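Ribulose-1,5-bisphosphate carboxylase/oxygenase large subunit (Rhodopseudomonas palustris, PDB 3QFW) is a Rubisco-like protein, probably magnesium-binding, of the ribulose-bisphosphate carboxylase family, many of whose Rubisco-like members catalyse other reactions, such as enolisation or isomerisation. Local coordinates at residues 329-332 with 337-340; 114-119 with 238-243; 27-32 with 52-57. All coordinates share one frame; numbering follows the deposited sequence.

Interaction 1 of 3, residues 329-332 with 337-340. With SO4 (sulfate ion), chain G.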
loop_
_atom_site.group_PDB
_atom_site.type_symbol
_atom_site.label_atom_id
_atom_site.label_comp_id
_atom_site.label_asym_id
_atom_site.label_seq_id
_atom_site.Cartn_x
_atom_site.Cartn_y
_atom_site.Cartn_z
ATOM N N GLU B 329 1.152 24.741 -23.371
ATOM C CA GLU B 329 0.196 24.737 -22.258
ATOM C C GLU B 329 0.839 24.220 -20.971
ATOM O O GLU B 329 0.801 24.876 -19.927
ATOM C CB GLU B 329 -1.038 23.882 -22.593
ATOM C CG GLU B 329 -1.990 23.660 -21.394
ATOM C CD GLU B 329 -2.897 22.434 -21.541
ATOM O OE1 GLU B 329 -2.942 21.839 -22.638
ATOM O OE2 GLU B 329 -3.569 22.069 -20.547
ATOM N N LEU B 330 1.439 23.041 -21.044
ATOM C CA LEU B 330 1.940 22.412 -19.826
ATOM C C LEU B 330 3.144 23.147 -19.246
ATOM O O LEU B 330 3.337 23.175 -18.033
ATOM C CB LEU B 330 2.245 20.930 -20.056
ATOM C CG LEU B 330 0.984 20.096 -20.298
ATOM C CD1 LEU B 330 1.362 18.673 -20.642
ATOM C CD2 LEU B 330 0.073 20.136 -19.077
ATOM N N LEU B 331 3.960 23.741 -20.110
ATOM C CA LEU B 331 5.106 24.494 -19.629
ATOM C C LEU B 331 4.670 25.837 -19.067
ATOM O O LEU B 331 5.302 26.364 -18.152
ATOM C CB LEU B 331 6.153 24.665 -20.725
ATOM C CG LEU B 331 7.089 23.474 -20.972
ATOM C CD1 LEU B 331 7.141 22.508 -19.815
ATOM C CD2 LEU B 331 6.738 22.744 -22.246
ATOM N N ARG B 332 3.585 26.389 -19.609
ATOM C CA ARG B 332 2.982 27.579 -19.009
ATOM C C ARG B 332 2.428 27.204 -17.636
ATOM O O ARG B 332 2.596 27.931 -16.657
ATOM C CB ARG B 332 1.862 28.134 -19.886
ATOM C CG ARG B 332 2.359 28.843 -21.149
ATOM C CD ARG B 332 1.213 29.138 -22.129
ATOM N NE ARG B 332 1.730 29.515 -23.451
ATOM C CZ ARG B 332 1.254 29.056 -24.605
ATOM N NH1 ARG B 332 0.233 28.207 -24.623
ATOM N NH2 ARG B 332 1.801 29.434 -25.747
ATOM N N ASP B 337 10.566 23.784 -14.525
ATOM C CA ASP B 337 11.068 22.792 -13.576
ATOM C C ASP B 337 10.113 21.592 -13.519
ATOM O O ASP B 337 9.424 21.358 -12.521
ATOM C CB ASP B 337 11.252 23.403 -12.189
ATOM C CG ASP B 337 12.498 24.270 -12.084
ATOM O OD1 ASP B 337 13.404 24.148 -12.940
ATOM O OD2 ASP B 337 12.574 25.067 -11.125
ATOM N N VAL B 338 10.094 20.837 -14.610
ATOM C CA VAL B 338 9.117 19.780 -14.820
ATOM C C VAL B 338 9.682 18.829 -15.866
ATOM O O VAL B 338 10.471 19.239 -16.725
ATOM C CB VAL B 338 7.784 20.365 -15.329
ATOM C CG1 VAL B 338 7.962 20.970 -16.726
ATOM C CG2 VAL B 338 6.679 19.311 -15.334
ATOM N N MET B 339 9.308 17.558 -15.783
ATOM C CA MET B 339 9.653 16.596 -16.830
ATOM C C MET B 339 8.370 16.046 -17.462
ATOM O O MET B 339 7.604 15.325 -16.811
ATOM C CB MET B 339 10.514 15.460 -16.260
ATOM C CG MET B 339 11.041 14.454 -17.294
ATOM S SD MET B 339 12.421 13.446 -16.682
ATOM C CE MET B 339 11.687 12.723 -15.198
ATOM N N LEU B 340 8.127 16.395 -18.722
ATOM C CA LEU B 340 6.918 15.946 -19.409
ATOM C C LEU B 340 7.038 14.508 -19.901
ATOM O O LEU B 340 7.917 14.173 -20.686
ATOM C CB LEU B 340 6.576 16.883 -20.581
ATOM C CG LEU B 340 6.443 18.373 -20.254
ATOM C CD1 LEU B 340 6.165 19.162 -21.522
ATOM C CD2 LEU B 340 5.369 18.644 -19.213
HETATM S S SO4 G . 0.172 26.741 -28.508
HETATM O O1 SO4 G . 1.223 25.727 -28.605
HETATM O O2 SO4 G . -0.821 26.491 -29.554
HETATM O O3 SO4 G . 0.736 28.072 -28.683
HETATM O O4 SO4 G . -0.458 26.665 -27.188
#
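In the beta-alpha-beta unit that completes the TIM barrel, L330 and L331 of helix 327-334 pack against V338, just before strand 339-341, and L340 within it. The contact is purely aliphatic, and all four residues are buried. L331 does the most touching on the helix side: its CD1 lies 3.5 Å from V338 CG1, a snug methyl-methyl approach, while its CD2 comes to 3.7 Å from L340 CD1. The second torsion of L331, -19°, lies away from the staggered positions and nearly eclipses CD1 with CA, consistent with an arrangement in which CD1 meets V338 and both methyls lie against L340 CD1. V338 offers CG1, which stands between its backbone N and carbonyl carbon (chi1 66°). On the flank, L340 turns its other methyl, CD2, to L330 CB at 4.0 Å, so the isobutyl fork of L340 spans both leucines.

R332, on the same helix turn, points elsewhere. Its guanidinium meets a sulfate, probably from the crystallisation liquor, edge-on: NH1 bonds to O4 at 3.1 Å, and NH2 to O3 at a weak 3.4 Å.

L330 also touches the loop residues N285, Y286 and I322. Backbone bonds from M339 to P316, and from V338 and L340 to L133, set the last strand between strands 315-319 and 133-138, with helix 327-334 against it.

Interaction 2 of 3, residues 114-119 with 238-243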
loop_
_atom_site.group_PDB
_atom_site.type_symbol
_atom_site.label_atom_id
_atom_site.label_comp_id
_atom_site.label_asym_id
_atom_site.label_seq_id
_atom_site.Cartn_x
_atom_site.Cartn_y
_atom_site.Cartn_z
ATOM N N GLY B 114 15.277 13.118 2.095
ATOM C CA GLY B 114 14.788 13.549 0.799
ATOM C C GLY B 114 15.590 13.063 -0.391
ATOM O O GLY B 114 16.366 12.114 -0.288
ATOM N N PRO B 115 15.398 13.710 -1.548
ATOM C CA PRO B 115 16.035 13.235 -2.778
ATOM C C PRO B 115 17.547 13.332 -2.698
ATOM O O PRO B 115 18.075 14.381 -2.296
ATOM C CB PRO B 115 15.494 14.194 -3.845
ATOM C CG PRO B 115 14.211 14.700 -3.273
ATOM C CD PRO B 115 14.466 14.819 -1.802
ATOM N N ARG B 116 18.237 12.253 -3.064
ATOM C CA ARG B 116 19.700 12.269 -3.046
ATOM C C ARG B 116 20.286 12.966 -4.284
ATOM O O ARG B 116 21.411 13.448 -4.247
ATOM C CB ARG B 116 20.284 10.854 -2.914
ATOM C CG ARG B 116 19.585 9.946 -1.892
ATOM C CD ARG B 116 19.296 10.659 -0.597
ATOM N NE ARG B 116 19.518 9.826 0.585
ATOM C CZ ARG B 116 18.639 9.685 1.574
ATOM N NH1 ARG B 116 17.469 10.306 1.521
ATOM N NH2 ARG B 116 18.932 8.932 2.621
ATOM N N VAL B 117 19.529 12.996 -5.379
ATOM C CA VAL B 117 19.998 13.609 -6.622
ATOM C C VAL B 117 19.211 14.887 -6.886
ATOM O O VAL B 117 19.783 15.956 -7.130
ATOM C CB VAL B 117 19.839 12.655 -7.825
ATOM C CG1 VAL B 117 20.202 13.379 -9.134
ATOM C CG2 VAL B 117 20.682 11.402 -7.638
ATOM N N GLY B 118 17.889 14.762 -6.839
ATOM C CA GLY B 118 16.997 15.897 -6.918
ATOM C C GLY B 118 16.932 16.572 -8.281
ATOM O O GLY B 118 17.556 16.139 -9.262
ATOM N N LEU B 119 16.141 17.636 -8.334
ATOM C CA LEU B 119 15.935 18.392 -9.560
ATOM C C LEU B 119 17.266 18.881 -10.133
ATOM O O LEU B 119 17.519 18.745 -11.327
ATOM C CB LEU B 119 14.987 19.569 -9.298
ATOM C CG LEU B 119 14.833 20.657 -10.370
ATOM C CD1 LEU B 119 14.312 20.080 -11.678
ATOM C CD2 LEU B 119 13.911 21.759 -9.852
ATOM N N ASN B 238 10.521 -0.120 2.448
ATOM C CA ASN B 238 11.485 -0.707 1.512
ATOM C C ASN B 238 11.922 0.231 0.385
ATOM O O ASN B 238 13.083 0.207 -0.062
ATOM C CB ASN B 238 10.917 -2.003 0.957
ATOM C CG ASN B 238 10.463 -2.921 2.050
ATOM O OD1 ASN B 238 11.271 -3.396 2.852
ATOM N ND2 ASN B 238 9.157 -3.156 2.123
ATOM N N PHE B 239 10.991 1.059 -0.077
ATOM C CA PHE B 239 11.329 2.092 -1.047
ATOM C C PHE B 239 12.448 2.951 -0.469
ATOM O O PHE B 239 13.457 3.207 -1.130
ATOM C CB PHE B 239 10.112 2.955 -1.382
ATOM C CG PHE B 239 10.453 4.216 -2.170
ATOM C CD1 PHE B 239 10.878 4.131 -3.491
ATOM C CD2 PHE B 239 10.334 5.468 -1.587
ATOM C CE1 PHE B 239 11.194 5.285 -4.229
ATOM C CE2 PHE B 239 10.650 6.637 -2.309
ATOM C CZ PHE B 239 11.077 6.542 -3.635
ATOM N N HIS B 240 12.280 3.365 0.783
ATOM C CA HIS B 240 13.270 4.223 1.437
ATOM C C HIS B 240 14.611 3.504 1.571
ATOM O O HIS B 240 15.677 4.098 1.366
ATOM C CB HIS B 240 12.750 4.636 2.806
ATOM C CG HIS B 240 13.572 5.684 3.485
ATOM N ND1 HIS B 240 13.970 6.845 2.859
ATOM C CD2 HIS B 240 14.052 5.754 4.748
ATOM C CE1 HIS B 240 14.667 7.582 3.707
ATOM N NE2 HIS B 240 14.730 6.942 4.861
ATOM N N ALA B 241 14.554 2.220 1.917
ATOM C CA ALA B 241 15.758 1.399 2.023
ATOM C C ALA B 241 16.524 1.347 0.706
ATOM O O ALA B 241 17.753 1.417 0.701
ATOM C CB ALA B 241 15.408 -0.013 2.485
ATOM N N ILE B 242 15.801 1.211 -0.406
ATOM C CA ILE B 242 16.425 1.192 -1.729
ATOM C C ILE B 242 17.034 2.549 -2.065
ATOM O O ILE B 242 18.111 2.625 -2.663
ATOM C CB ILE B 242 15.436 0.781 -2.845
ATOM C CG1 ILE B 242 15.257 -0.735 -2.858
ATOM C CG2 ILE B 242 15.944 1.204 -4.211
ATOM C CD1 ILE B 242 16.503 -1.502 -3.289
ATOM N N VAL B 243 16.343 3.622 -1.692
ATOM C CA VAL B 243 16.871 4.966 -1.929
ATOM C C VAL B 243 18.259 5.095 -1.308
ATOM O O VAL B 243 19.173 5.655 -1.912
ATOM C CB VAL B 243 15.932 6.049 -1.351
ATOM C CG1 VAL B 243 16.653 7.396 -1.220
ATOM C CG2 VAL B 243 14.675 6.179 -2.213
#
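Two residues of helix 236-243, H240 and V243, meet R116 in the loop that precedes helix 118-126. Earlier in the helix, N238 faces the dimer interface, where its OD1 accepts a bond from the backbone N of L209 in the second subunit. F239 does not reach the loop, but one face of its ring carries V243 CG2, 3.9 Å above the plane and offset toward the rim.

H240 comes next. Its ring end approaches R116 obliquely, with CE1 4.5 Å from NH1, a contact without directional bonding. The polar partner of H240 is elsewhere, since ND1 bonds to F276 O, and the ring also makes an edge-to-face contact with F112.

V243, at the helix end, carries most of the contact on the helix side. Its CG1, anti to the backbone N (chi1 163°), is 3.9 Å from R116 CG and sits over one face of the guanidinium, off centre. The two side chains cross at about a right angle. R116 can offer both its aliphatic stem and its flat head to one methyl because its chain bends at chi2 and chi3. The head is fixed by NH1, which bonds to G114 O at 2.8 Å, in the carbonyl plane on a lone pair, with G114 O only 3° out of the guanidinium plane. NH1 also reaches F112 O, so the carbonyls of F112, last in helix 106-112, and of G114 in the following loop both hold this nitrogen.

Beyond R116, D279 OD1 accepts hydrogen bonds from the backbone N atoms of V117 and G118, and P115 rests on R274. The loop thus leads from helix 106-112 into helix 118-126, with helices 236-243 and 265-276 packed against it.

Interaction 3 of 3, residues 27-32 with 52-57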
loop_
_atom_site.group_PDB
_atom_site.type_symbol
_atom_site.label_atom_id
_atom_site.label_comp_id
_atom_site.label_asym_id
_atom_site.label_seq_id
_atom_site.Cartn_x
_atom_site.Cartn_y
_atom_site.Cartn_z
ATOM N N ALA B 27 -13.145 11.537 17.636
ATOM C CA ALA B 27 -13.025 10.119 17.330
ATOM C C ALA B 27 -11.826 9.857 16.417
ATOM O O ALA B 27 -11.125 8.844 16.561
ATOM C CB ALA B 27 -14.318 9.603 16.697
ATOM N N LEU B 28 -11.610 10.772 15.474
ATOM C CA LEU B 28 -10.450 10.717 14.594
ATOM C C LEU B 28 -9.151 10.833 15.393
ATOM O O LEU B 28 -8.205 10.071 15.170
ATOM C CB LEU B 28 -10.530 11.821 13.540
ATOM C CG LEU B 28 -9.221 12.176 12.828
ATOM C CD1 LEU B 28 -8.657 10.974 12.085
ATOM C CD2 LEU B 28 -9.422 13.352 11.881
ATOM N N ALA B 29 -9.107 11.782 16.324
ATOM C CA ALA B 29 -7.921 11.950 17.163
ATOM C C ALA B 29 -7.572 10.653 17.889
ATOM O O ALA B 29 -6.401 10.267 17.960
ATOM C CB ALA B 29 -8.115 13.090 18.159
ATOM N N ILE B 30 -8.602 9.988 18.416
ATOM C CA ILE B 30 -8.453 8.695 19.083
ATOM C C ILE B 30 -7.993 7.590 18.131
ATOM O O ILE B 30 -7.021 6.887 18.410
ATOM C CB ILE B 30 -9.780 8.238 19.751
ATOM C CG1 ILE B 30 -10.277 9.281 20.755
ATOM C CG2 ILE B 30 -9.592 6.912 20.445
ATOM C CD1 ILE B 30 -9.336 9.511 21.900
ATOM N N GLU B 31 -8.708 7.433 17.017
ATOM C CA GLU B 31 -8.408 6.387 16.032
ATOM C C GLU B 31 -6.941 6.364 15.602
ATOM O O GLU B 31 -6.362 5.291 15.402
ATOM C CB GLU B 31 -9.290 6.539 14.788
ATOM C CG GLU B 31 -10.765 6.267 15.015
ATOM C CD GLU B 31 -11.150 4.817 14.773
ATOM O OE1 GLU B 31 -10.268 3.931 14.826
ATOM O OE2 GLU B 31 -12.345 4.564 14.519
ATOM N N GLN B 32 -6.346 7.546 15.459
ATOM C CA GLN B 32 -4.968 7.653 14.985
ATOM C C GLN B 32 -4.004 7.849 16.142
ATOM O O GLN B 32 -2.889 8.344 15.975
ATOM C CB GLN B 32 -4.827 8.790 13.977
ATOM C CG GLN B 32 -5.644 8.580 12.707
ATOM C CD GLN B 32 -5.427 7.202 12.093
ATOM O OE1 GLN B 32 -6.356 6.593 11.579
ATOM N NE2 GLN B 32 -4.192 6.720 12.130
ATOM N N GLY B 52 -4.290 11.819 20.694
ATOM C CA GLY B 52 -4.194 12.883 19.706
ATOM C C GLY B 52 -5.038 14.077 20.108
ATOM O O GLY B 52 -6.102 13.922 20.716
ATOM N N ARG B 53 -4.561 15.275 19.789
ATOM C CA ARG B 53 -5.312 16.483 20.083
ATOM C C ARG B 53 -5.985 17.006 18.830
ATOM O O ARG B 53 -5.372 17.044 17.764
ATOM C CB ARG B 53 -4.382 17.576 20.632
ATOM C CG ARG B 53 -3.636 17.191 21.899
ATOM C CD ARG B 53 -2.903 18.393 22.502
ATOM N NE ARG B 53 -1.856 18.911 21.628
ATOM C CZ ARG B 53 -0.980 19.845 21.984
ATOM N NH1 ARG B 53 -1.024 20.359 23.206
ATOM N NH2 ARG B 53 -0.059 20.262 21.124
ATOM N N VAL B 54 -7.238 17.425 18.954
ATOM C CA VAL B 54 -7.876 18.188 17.891
ATOM C C VAL B 54 -7.415 19.644 18.004
ATOM O O VAL B 54 -7.885 20.390 18.868
ATOM C CB VAL B 54 -9.415 18.109 17.968
ATOM C CG1 VAL B 54 -10.058 18.950 16.863
ATOM C CG2 VAL B 54 -9.883 16.652 17.897
ATOM N N GLU B 55 -6.475 20.037 17.148
ATOM C CA GLU B 55 -5.929 21.384 17.177
ATOM C C GLU B 55 -6.923 22.383 16.612
ATOM O O GLU B 55 -7.020 23.518 17.089
ATOM C CB GLU B 55 -4.624 21.455 16.378
ATOM C CG GLU B 55 -3.463 20.712 17.013
ATOM C CD GLU B 55 -2.719 21.556 18.023
ATOM O OE1 GLU B 55 -3.125 21.569 19.209
ATOM O OE2 GLU B 55 -1.729 22.213 17.627
ATOM N N ASP B 56 -7.656 21.965 15.586
ATOM C CA ASP B 56 -8.553 22.876 14.891
ATOM C C ASP B 56 -9.613 22.168 14.059
ATOM O O ASP B 56 -9.392 21.070 13.544
ATOM C CB ASP B 56 -7.755 23.810 13.980
ATOM C CG ASP B 56 -8.588 24.960 13.458
ATOM O OD1 ASP B 56 -9.108 25.739 14.290
ATOM O OD2 ASP B 56 -8.733 25.084 12.222
ATOM N N VAL B 57 -10.761 22.823 13.927
ATOM C CA VAL B 57 -11.803 22.387 13.015
ATOM C C VAL B 57 -12.305 23.581 12.207
ATOM O O VAL B 57 -12.766 24.575 12.770
ATOM C CB VAL B 57 -12.983 21.748 13.770
ATOM C CG1 VAL B 57 -13.991 21.189 12.788
ATOM C CG2 VAL B 57 -12.485 20.660 14.710
#
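A29, G52 and V54 bury nearly all the surface shared by helix 18-31 and the start of strand 53-59. A29 contributes the largest part: its side chain points at the strand and lands on the G52 peptide, with A29 CB 3.4 Å from G52 O. The main chains are very close here, the CA atoms of A29 and G52 being only 4.6 Å apart.

G52 fits this approach because it has no side chain. The direction a beta carbon would take from its CA runs into the helix, where A29 O lies just 3.8 Å from G52 CA. Glycine and alanine together are consistent with the close approach of the helix to the residue just before the strand.

V54 closes the side of the contact. Its CG2, anti to the carbonyl carbon because CG1 takes the position anti to the backbone N (chi1 178°), comes 4.0 Å from A29 CB. Both residues also touch I69 of the paired strand 64-71, while the CB of R53 between G52 and V54 points away from the helix. Farther on, E55 and D56 both face R68 in a classic beta bulge.

The chemistry is van der Waals: a methyl against a peptide carbonyl and a methyl against a methyl. With no polar bond joining the two segments directly, the fit at this end of the helix rests on shape and small size rather than directional bonds.

How the interactions relate
Along the chain the contacts run in series: interaction 3, then interaction 2, then interaction 1. Interaction 3 belongs to the N-terminal domain with its antiparallel sheet. Its centre lies about 31 Å from that of interaction 2 and about 38 Å from that of interaction 1, and it touches neither. The other two share the barrel. Their centres are about 23 Å apart, yet they meet where L119 CD2 packs 3.6 Å from D337 CG, bringing the start of helix 118-126 beside the entry to strand 339-341. The barrel's entry and its last strand are therefore neighbours, whereas interaction 3 lies apart, its E31 packing on F290 of the second subunit.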